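Local coordinates for protein UDP-L-Rhamnose Synthase (Acanthamoeba polyphaga mimivirus, PDB 7JID) that probably makes UDP-L-rhamnose from a UDP-sugar intermediate with NADP(H) as cofactor, as an RmlD-like member of the NADP-binding Rossmann clan, at residues 217-222 with 262-267. Sequence-based numbering, arbitrary orientation.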
# COMPACT_ATOMS: atom_id res chain seq x y z
N THR A 217 20.08 -4.91 12.30
CA THR A 217 20.09 -5.71 13.54
C THR A 217 21.54 -5.96 13.97
O THR A 217 22.46 -5.94 13.12
CB THR A 217 19.34 -7.02 13.33
OG1 THR A 217 19.88 -7.60 12.15
CG2 THR A 217 17.84 -6.82 13.18
N ASN A 218 21.77 -6.24 15.25
CA ASN A 218 23.10 -6.68 15.73
C ASN A 218 23.42 -8.00 15.03
O ASN A 218 22.51 -8.79 14.74
CB ASN A 218 23.16 -6.90 17.23
CG ASN A 218 23.02 -5.66 18.10
OD1 ASN A 218 21.96 -5.04 18.16
ND2 ASN A 218 24.13 -5.30 18.74
N PRO A 219 24.69 -8.21 14.66
CA PRO A 219 25.04 -9.47 14.00
C PRO A 219 24.60 -10.70 14.81
O PRO A 219 24.73 -10.69 16.05
CB PRO A 219 26.54 -9.38 13.84
CG PRO A 219 26.76 -7.91 13.65
CD PRO A 219 25.79 -7.23 14.64
N GLY A 220 24.11 -11.72 14.10
CA GLY A 220 23.80 -13.02 14.71
C GLY A 220 22.40 -13.12 15.28
O GLY A 220 21.53 -12.25 15.05
N LEU A 221 22.14 -14.26 15.89
CA LEU A 221 20.82 -14.69 16.40
C LEU A 221 20.83 -14.87 17.89
O LEU A 221 21.83 -15.36 18.45
CB LEU A 221 20.49 -16.02 15.73
CG LEU A 221 20.23 -16.00 14.23
CD1 LEU A 221 20.07 -17.43 13.71
CD2 LEU A 221 19.01 -15.12 13.90
N VAL A 222 19.73 -14.52 18.52
CA VAL A 222 19.47 -14.79 19.94
C VAL A 222 18.04 -15.26 20.06
O VAL A 222 17.16 -14.82 19.30
CB VAL A 222 19.76 -13.57 20.83
CG1 VAL A 222 18.74 -12.46 20.60
CG2 VAL A 222 19.91 -13.99 22.28
N LEU A 262 18.64 -11.89 9.54
CA LEU A 262 19.08 -10.93 8.51
C LEU A 262 20.59 -11.05 8.33
O LEU A 262 21.33 -11.09 9.32
CB LEU A 262 18.71 -9.49 8.89
CG LEU A 262 17.23 -9.21 9.15
CD1 LEU A 262 17.12 -7.76 9.65
CD2 LEU A 262 16.37 -9.53 7.94
N ASN A 263 21.00 -11.12 7.07
CA ASN A 263 22.43 -10.99 6.72
C ASN A 263 22.86 -9.54 6.94
O ASN A 263 22.24 -8.66 6.29
CB ASN A 263 22.65 -11.45 5.29
CG ASN A 263 24.10 -11.44 4.88
OD1 ASN A 263 24.83 -10.52 5.19
ND2 ASN A 263 24.47 -12.37 4.01
N THR A 264 23.80 -9.31 7.84
CA THR A 264 24.23 -7.92 8.13
C THR A 264 25.62 -7.64 7.57
O THR A 264 26.23 -6.74 8.06
CB THR A 264 24.12 -7.62 9.61
OG1 THR A 264 24.91 -8.54 10.34
CG2 THR A 264 22.68 -7.61 10.07
N ASP A 265 26.09 -8.37 6.57
CA ASP A 265 27.42 -8.10 5.99
C ASP A 265 27.50 -6.66 5.49
O ASP A 265 28.57 -6.02 5.61
CB ASP A 265 27.75 -9.13 4.92
CG ASP A 265 27.94 -10.55 5.44
OD1 ASP A 265 27.99 -10.74 6.68
OD2 ASP A 265 28.06 -11.44 4.60
N LYS A 266 26.42 -6.16 4.91
CA LYS A 266 26.47 -4.81 4.33
C LYS A 266 26.75 -3.79 5.44
O LYS A 266 27.63 -2.95 5.26
CB LYS A 266 25.19 -4.47 3.57
CG LYS A 266 25.27 -3.14 2.83
CD LYS A 266 23.97 -2.82 2.15
CE LYS A 266 24.04 -1.54 1.34
NZ LYS A 266 22.77 -1.23 0.65
N LEU A 267 26.01 -3.83 6.56
CA LEU A 267 26.21 -2.89 7.68
C LEU A 267 27.62 -3.15 8.24
O LEU A 267 28.27 -2.17 8.62
CB LEU A 267 25.16 -3.11 8.76
CG LEU A 267 25.23 -2.11 9.91
CD1 LEU A 267 24.96 -0.69 9.43
CD2 LEU A 267 24.28 -2.53 11.00
O HOH W 1 23.55 -10.84 10.92
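T217 and T264 form the tight part of this contact. The methyl CG2 of T264 fits against two oxygens of T217 at once. It lies 3.5 Å from both the carbonyl O and OG1 of T217. The two side chains cross at about a right angle. T217 carries OG1 between its backbone N and carbonyl carbon (chi1 51°), which brings the hydroxyl within reach of both T264 and L262. Its methyl CG2 meets CD1 of L262 at 3.7 Å. L267 touches only loosely, its CD2 approaching the carbonyl O of T217. L267 also packs on M198 and M205 of helix 195-207.

The P219 and G220 side is looser. The ring atom CG of P219 makes a van der Waals approach to OG1 of T264. Beside it a water bridges the segments. The water donates to OG1 of T264 and to the carbonyl O of L262, both at 2.7 Å. Its third link is weak: it accepts from the backbone N of G220 at 3.3 Å. OG1 of T264 is also hydrogen-bonded to OE1 of Q268, one turn along helix 265-270.

T264 sits at the N-cap position but makes no capping bond with its side chain. Just before it, OD1 of N263 accepts from the backbone N of D265 at 2.8 Å, closing an Asx turn at the helix start. The backbone O of N263 is hydrogen-bonded to ND2 of N215. The contact therefore joins the loop after strand 212-215, an outermost strand, within this chain, of the six-stranded parallel sheet, to the start of helix 265-270. The side chain of T217 is about 8 Å from the bound UDP-rhamnose, so the contact lies near the sugar-nucleotide site of a Rossmann-type fold.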